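Local atomic coordinates of protein gp18 (Listeria monocytogenes EGD-e, PDB entry 3GS9), a protein that probably serves as a structural component of a prophage tail and belongs to the prophage endopeptidase tail family. Residues A[30-33]-A[34-37]; A[151-154]-A[155-158]; A[290-293]-A[294-297]. All coordinates share one frame; numbering follows the deposited sequence.

In the fold
Contacts 1, 2 and 3 follow one another along the chain, each joining adjoining segments. Contact 1 is a bulged hairpin of strands 30-32 and 36-40 in an antiparallel sheet; contact 2 spans two turns of helix 150-161; contact 3 is the hairpin end between strands 287-292 and 297-305 of a separate, mixed sheet. The first two have centres about 15 Å apart and touch, N34 OD1 lying against L158 CD1. Contact 3 is remote, its centre about 29 Å from that of contact 1 and 36 Å from that of contact 2. No other chain of the assembly touches contact 1, whereas Y292, P294 and L295 of contact 3 meet the second subunit, consistent with a part in the subunit interface.

Contact 1 (A[30-33]-A[34-37]); sequences SWTE and NEMW
The carbonyl oxygen of T32 is gripped by two successive amides: E35 N reaches T32 O at 3.0 Å and M36 N reaches T32 O at 3.1 Å. The two donors approach from different directions, that of M36 in the carbonyl plane and that of E35 tilted 32° from it. Two residues facing one is the signature of a classic beta bulge, here placed directly after the turn at E33 and N34. The other half of the exchange is the nearly straight bond from T32 N to M36 O, 2.9 Å long. T32 and M36 thus form a hydrogen-bonded pair, their side chains on one face of the hairpin.

The reverse face carries W31 and W37, a non-hydrogen-bonded pair. In both, a CG anti to the backbone N carries the indole out over this shared face, where the edge of W31 is directed at the face of W37 in a T-shaped stack, the planes 86° apart; W31 CD1 also touches W37 CB at 4.0 Å. In the plane of the W31 ring, a water accepts from W31 NE1 at 3.1 Å and from N34 N at 2.8 Å, linking the indole to the turn.

Beyond the hairpin, W37 stacks on H91 and gives its NE1 to E29, and E33 forms a salt bridge with R177. The doubled acceptor lets the chain take in an extra residue without giving up an amide bond, while the water and the crossed indoles probably help to fix how W31 is rotated.

Contact 2 (A[151-154]-A[155-158]); sequences LTLI and DQLL
The side chain of D155 lies back against the carbonyl of L151, one turn earlier in helix 150-161. Its CB lies 3.5 Å from both L151 O and T152 O, at the level of two successive carbonyls. With CG placed beside its own backbone N and anti to the carbonyl carbon (chi1 -73°), the carboxylate is brought closer still: D155 CG is 3.3 Å from L151 O. That oxygen sits over the flat face of the carboxylate, above CG, with OD1 and OD2 of D155 equidistant from L151 O at 3.6 Å and neither pointed at it. OD2 goes on to graze the leucine side chain, D155 OD2 to L151 CG measuring 4.2 Å.

The same carbonyl is engaged by the D155 amide, since D155 N bonds L151 O at 2.9 Å. Q156, L157 and L158 repeat the pattern with T152, L153 and I154, giving four consecutive i to i+4 bonds of an alpha helix.

A second pairing along the helix is apolar and loose: the CG2 branch of I154 approaches CD2 of L158 at 4.3 Å, while I154 also packs on Y93. L153 and L157 both meet I118 of helix 111-118, and L157 additionally lies on C114 and L115. Q156, extended beyond CG, sends its NE2 to D160, one turn further on.

L153, I154, L157 and L158 are buried, whereas T152 is exposed and D155 and Q156 partly so. The four backbone bonds are the polar bonds that join the two segments. L151 O cannot donate a hydrogen bond to the carboxylate above it; instead it comes nearest the carboxylate carbon, probably the electron-poor part of the group.

Contact 3 (A[290-293]-A[294-297]); sequences FIYE and PLGI
Y292 and P294 cross at about a right angle, with P294 set over one face of the phenol, its CD above the ring centre. P294 CD stands 3.7 Å from the centroid of the Y292 ring and only 10° off its normal, a well-centred CH-pi contact, and P294 CG follows over Y292 CZ. L295 is disposed differently: it runs side by side with the tyrosine, pointing the same way, along the CD2 and CE2 side of the ring, and its CB comes within 3.9 Å of Y292 CD2. A CG anti to the backbone N (chi1 -179°) carries the phenol out to both. It is held at its far end by D57 of the second subunit, which hydrogen-bonds Y292 OH, while Y58 and H76 of that subunit meet the ring. E293 is bound to R189 by a salt bridge.

Beneath the side chains, Y292 N donates to I297 O at 2.7 Å, and I297 N returns a bond to Y292 O at 3.2 Å. A weak bond from L295 N to Y292 O and another from G296 N to E293 O round off the turn. G296, at positive phi, and I297 both face Y292: a G1 beta bulge closing the hairpin between strands 287-292 and 297-305.

Contact 1 (A[30-33]-A[34-37])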
loop_
_atom_site.group_PDB
_atom_site.type_symbol
_atom_site.label_atom_id
_atom_site.label_comp_id
_atom_site.label_asym_id
_atom_site.label_seq_id
_atom_site.Cartn_x
_atom_site.Cartn_y
_atom_site.Cartn_z
ATOM N N SER A 30 -21.302 -11.880 9.692
ATOM C CA SER A 30 -19.973 -11.455 10.154
ATOM C C SER A 30 -20.013 -9.959 10.451
ATOM O O SER A 30 -20.647 -9.205 9.734
ATOM C CB SER A 30 -18.908 -11.807 9.119
ATOM O OG SER A 30 -18.694 -13.196 9.099
ATOM N N TRP A 31 -19.365 -9.563 11.543
ATOM C CA TRP A 31 -19.251 -8.175 11.937
ATOM C C TRP A 31 -17.830 -7.949 12.445
ATOM O O TRP A 31 -17.275 -8.787 13.145
ATOM C CB TRP A 31 -20.242 -7.809 13.030
ATOM C CG TRP A 31 -19.937 -6.508 13.706
ATOM C CD1 TRP A 31 -20.157 -5.229 13.240
ATOM C CD2 TRP A 31 -19.257 -6.364 14.959
ATOM N NE1 TRP A 31 -19.690 -4.309 14.154
ATOM C CE2 TRP A 31 -19.132 -4.972 15.214
ATOM C CE3 TRP A 31 -18.764 -7.273 15.894
ATOM C CZ2 TRP A 31 -18.533 -4.479 16.366
ATOM C CZ3 TRP A 31 -18.164 -6.776 17.042
ATOM C CH2 TRP A 31 -18.076 -5.396 17.275
ATOM N N THR A 32 -17.279 -6.825 12.049
ATOM C CA THR A 32 -15.989 -6.337 12.563
ATOM C C THR A 32 -16.166 -4.855 12.822
ATOM O O THR A 32 -16.563 -4.117 11.936
ATOM C CB THR A 32 -14.837 -6.495 11.596
ATOM O OG1 THR A 32 -14.699 -7.860 11.207
ATOM C CG2 THR A 32 -13.488 -6.030 12.276
ATOM N N GLU A 33 -15.824 -4.449 14.038
ATOM C CA GLU A 33 -16.030 -3.103 14.514
ATOM C C GLU A 33 -15.551 -2.021 13.535
ATOM O O GLU A 33 -14.361 -1.991 13.165
ATOM C CB GLU A 33 -15.303 -2.953 15.859
ATOM C CG GLU A 33 -15.528 -1.625 16.528
ATOM C CD GLU A 33 -14.894 -1.583 17.911
ATOM O OE1 GLU A 33 -15.155 -2.496 18.738
ATOM O OE2 GLU A 33 -14.156 -0.613 18.168
ATOM N N ASN A 34 -16.487 -1.156 13.135
ATOM C CA ASN A 34 -16.239 -0.075 12.174
ATOM C C ASN A 34 -15.498 -0.494 10.901
ATOM O O ASN A 34 -14.690 0.274 10.349
ATOM C CB ASN A 34 -15.485 1.049 12.857
ATOM C CG ASN A 34 -16.343 1.801 13.794
ATOM O OD1 ASN A 34 -17.492 2.118 13.463
ATOM N ND2 ASN A 34 -15.800 2.125 14.983
ATOM N N GLU A 35 -15.778 -1.697 10.417
ATOM C CA GLU A 35 -15.170 -2.136 9.191
ATOM C C GLU A 35 -16.199 -2.798 8.312
ATOM O O GLU A 35 -16.341 -2.412 7.168
ATOM C CB GLU A 35 -13.990 -3.072 9.458
ATOM C CG GLU A 35 -12.763 -2.368 10.065
ATOM C CD GLU A 35 -12.209 -1.229 9.211
ATOM O OE1 GLU A 35 -12.147 -1.372 7.971
ATOM O OE2 GLU A 35 -11.823 -0.191 9.786
HETATM N N MSE A 36 -16.918 -3.781 8.842
HETATM C CA MSE A 36 -17.899 -4.498 8.024
HETATM C C MSE A 36 -18.988 -5.141 8.858
HETATM O O MSE A 36 -18.778 -5.481 10.001
HETATM C CB MSE A 36 -17.203 -5.554 7.167
HETATM C CG MSE A 36 -16.461 -6.612 7.934
HETATM SE SE MSE A 36 -15.976 -8.102 6.751
HETATM C CE MSE A 36 -17.734 -8.749 6.270
ATOM N N TRP A 37 -20.163 -5.295 8.257
ATOM C CA TRP A 37 -21.218 -6.066 8.825
ATOM C C TRP A 37 -21.982 -6.623 7.614
ATOM O O TRP A 37 -22.505 -5.842 6.809
ATOM C CB TRP A 37 -22.081 -5.195 9.718
ATOM C CG TRP A 37 -23.172 -5.914 10.426
ATOM C CD1 TRP A 37 -23.342 -7.270 10.520
ATOM C CD2 TRP A 37 -24.252 -5.324 11.140
ATOM N NE1 TRP A 37 -24.465 -7.557 11.250
ATOM C CE2 TRP A 37 -25.071 -6.370 11.597
ATOM C CE3 TRP A 37 -24.651 -3.981 11.388
ATOM C CZ2 TRP A 37 -26.208 -6.143 12.357
ATOM C CZ3 TRP A 37 -25.796 -3.763 12.138
ATOM C CH2 TRP A 37 -26.569 -4.830 12.591
HETATM O O HOH W 1 -19.088 -1.285 14.024
#

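Contact 2 (A[151-154]-A[155-158])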
loop_
_atom_site.group_PDB
_atom_site.type_symbol
_atom_site.label_atom_id
_atom_site.label_comp_id
_atom_site.label_asym_id
_atom_site.label_seq_id
_atom_site.Cartn_x
_atom_site.Cartn_y
_atom_site.Cartn_z
ATOM N N LEU A 151 -20.611 8.082 5.048
ATOM C CA LEU A 151 -19.899 7.106 5.863
ATOM C C LEU A 151 -18.536 7.666 6.324
ATOM O O LEU A 151 -18.157 7.533 7.482
ATOM C CB LEU A 151 -19.701 5.815 5.060
ATOM C CG LEU A 151 -19.073 4.636 5.787
ATOM C CD1 LEU A 151 -19.845 4.252 7.030
ATOM C CD2 LEU A 151 -19.016 3.449 4.850
ATOM N N THR A 152 -17.793 8.269 5.392
ATOM C CA THR A 152 -16.484 8.851 5.722
ATOM C C THR A 152 -16.613 9.943 6.796
ATOM O O THR A 152 -15.808 10.006 7.751
ATOM C CB THR A 152 -15.801 9.399 4.468
ATOM O OG1 THR A 152 -15.566 8.297 3.594
ATOM C CG2 THR A 152 -14.497 10.104 4.848
ATOM N N LEU A 153 -17.672 10.748 6.675
ATOM C CA LEU A 153 -17.937 11.811 7.630
ATOM C C LEU A 153 -18.253 11.221 9.009
ATOM O O LEU A 153 -17.719 11.683 10.023
ATOM C CB LEU A 153 -19.057 12.747 7.120
ATOM C CG LEU A 153 -18.716 13.634 5.894
ATOM C CD1 LEU A 153 -19.940 14.494 5.555
ATOM C CD2 LEU A 153 -17.442 14.470 6.135
ATOM N N ILE A 154 -19.128 10.209 9.049
ATOM C CA ILE A 154 -19.444 9.533 10.302
ATOM C C ILE A 154 -18.159 8.984 10.932
ATOM O O ILE A 154 -17.890 9.165 12.117
ATOM C CB ILE A 154 -20.465 8.426 10.080
ATOM C CG1 ILE A 154 -21.836 9.032 9.798
ATOM C CG2 ILE A 154 -20.520 7.477 11.288
ATOM C CD1 ILE A 154 -22.916 8.021 9.458
ATOM N N ASP A 155 -17.339 8.324 10.126
ATOM C CA ASP A 155 -16.088 7.765 10.650
ATOM C C ASP A 155 -15.198 8.828 11.263
ATOM O O ASP A 155 -14.549 8.591 12.299
ATOM C CB ASP A 155 -15.372 6.987 9.553
ATOM C CG ASP A 155 -16.057 5.672 9.237
ATOM O OD1 ASP A 155 -16.904 5.278 10.014
ATOM O OD2 ASP A 155 -15.722 5.018 8.241
ATOM N N GLN A 156 -15.156 10.006 10.657
ATOM C CA GLN A 156 -14.389 11.107 11.232
ATOM C C GLN A 156 -14.942 11.489 12.609
ATOM O O GLN A 156 -14.202 11.690 13.570
ATOM C CB GLN A 156 -14.519 12.342 10.344
ATOM C CG GLN A 156 -13.640 13.429 10.848
ATOM C CD GLN A 156 -13.878 14.703 10.172
ATOM O OE1 GLN A 156 -14.110 14.756 8.949
ATOM N NE2 GLN A 156 -13.858 15.768 10.960
ATOM N N LEU A 157 -16.260 11.629 12.693
ATOM C CA LEU A 157 -16.906 11.967 13.973
ATOM C C LEU A 157 -16.589 10.934 15.061
ATOM O O LEU A 157 -16.427 11.299 16.250
ATOM C CB LEU A 157 -18.423 12.126 13.789
ATOM C CG LEU A 157 -18.854 13.235 12.806
ATOM C CD1 LEU A 157 -20.396 13.281 12.603
ATOM C CD2 LEU A 157 -18.241 14.634 13.173
ATOM N N LEU A 158 -16.566 9.652 14.696
ATOM C CA LEU A 158 -16.264 8.615 15.657
ATOM C C LEU A 158 -14.918 8.918 16.304
ATOM O O LEU A 158 -14.779 8.866 17.540
ATOM C CB LEU A 158 -16.234 7.242 15.001
ATOM C CG LEU A 158 -17.500 6.731 14.315
ATOM C CD1 LEU A 158 -17.314 5.256 13.891
ATOM C CD2 LEU A 158 -18.722 6.865 15.176
#

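Contact 3 (A[290-293]-A[294-297])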
loop_
_atom_site.group_PDB
_atom_site.type_symbol
_atom_site.label_atom_id
_atom_site.label_comp_id
_atom_site.label_asym_id
_atom_site.label_seq_id
_atom_site.Cartn_x
_atom_site.Cartn_y
_atom_site.Cartn_z
ATOM N N PHE A 290 -8.646 -10.328 30.635
ATOM C CA PHE A 290 -7.569 -11.164 30.116
ATOM C C PHE A 290 -6.495 -11.259 31.208
ATOM O O PHE A 290 -5.937 -10.261 31.611
ATOM C CB PHE A 290 -6.973 -10.574 28.811
ATOM C CG PHE A 290 -6.038 -11.519 28.107
ATOM C CD1 PHE A 290 -6.526 -12.539 27.294
ATOM C CD2 PHE A 290 -4.651 -11.429 28.311
ATOM C CE1 PHE A 290 -5.665 -13.410 26.647
ATOM C CE2 PHE A 290 -3.792 -12.315 27.686
ATOM C CZ PHE A 290 -4.293 -13.306 26.863
ATOM N N ILE A 291 -6.217 -12.467 31.686
ATOM C CA ILE A 291 -5.145 -12.644 32.651
ATOM C C ILE A 291 -3.958 -13.303 31.955
ATOM O O ILE A 291 -4.015 -14.489 31.569
ATOM C CB ILE A 291 -5.609 -13.491 33.851
ATOM C CG1 ILE A 291 -6.810 -12.848 34.542
ATOM C CG2 ILE A 291 -4.474 -13.693 34.829
ATOM C CD1 ILE A 291 -7.454 -13.717 35.590
ATOM N N TYR A 292 -2.909 -12.525 31.747
ATOM C CA TYR A 292 -1.675 -13.054 31.161
ATOM C C TYR A 292 -0.881 -13.696 32.286
ATOM O O TYR A 292 -0.087 -13.038 33.002
ATOM C CB TYR A 292 -0.847 -11.983 30.431
ATOM C CG TYR A 292 0.395 -12.574 29.827
ATOM C CD1 TYR A 292 0.305 -13.526 28.824
ATOM C CD2 TYR A 292 1.662 -12.221 30.266
ATOM C CE1 TYR A 292 1.433 -14.097 28.270
ATOM C CE2 TYR A 292 2.784 -12.773 29.701
ATOM C CZ TYR A 292 2.665 -13.721 28.713
ATOM O OH TYR A 292 3.796 -14.274 28.160
ATOM N N GLU A 293 -1.089 -14.998 32.411
ATOM C CA GLU A 293 -0.653 -15.736 33.592
ATOM C C GLU A 293 0.866 -15.760 33.783
ATOM O O GLU A 293 1.349 -15.652 34.911
ATOM C CB GLU A 293 -1.204 -17.168 33.559
ATOM C CG GLU A 293 -1.657 -17.681 34.912
ATOM C CD GLU A 293 -2.861 -16.902 35.445
ATOM O OE1 GLU A 293 -3.949 -16.963 34.834
ATOM O OE2 GLU A 293 -2.706 -16.221 36.478
ATOM N N PRO A 294 1.630 -15.969 32.703
ATOM C CA PRO A 294 3.053 -16.060 32.978
ATOM C C PRO A 294 3.632 -14.875 33.733
ATOM O O PRO A 294 4.536 -15.087 34.547
ATOM C CB PRO A 294 3.667 -16.204 31.590
ATOM C CG PRO A 294 2.588 -16.834 30.787
ATOM C CD PRO A 294 1.323 -16.250 31.293
ATOM N N LEU A 295 3.155 -13.658 33.484
ATOM C CA LEU A 295 3.664 -12.489 34.204
ATOM C C LEU A 295 2.692 -11.936 35.269
ATOM O O LEU A 295 3.024 -10.983 35.988
ATOM C CB LEU A 295 4.088 -11.385 33.230
ATOM C CG LEU A 295 5.383 -11.632 32.442
ATOM C CD1 LEU A 295 5.601 -10.522 31.443
ATOM C CD2 LEU A 295 6.578 -11.780 33.353
ATOM N N GLY A 296 1.515 -12.549 35.380
ATOM C CA GLY A 296 0.467 -12.090 36.285
ATOM C C GLY A 296 0.001 -10.680 36.001
ATOM O O GLY A 296 -0.102 -9.857 36.907
ATOM N N ILE A 297 -0.279 -10.403 34.733
ATOM C CA ILE A 297 -0.721 -9.077 34.303
ATOM C C ILE A 297 -2.152 -9.256 33.804
ATOM O O ILE A 297 -2.411 -10.126 32.971
ATOM C CB ILE A 297 0.159 -8.538 33.185
ATOM C CG1 ILE A 297 1.577 -8.253 33.717
ATOM C CG2 ILE A 297 -0.475 -7.274 32.546
ATOM C CD1 ILE A 297 2.546 -7.840 32.609
#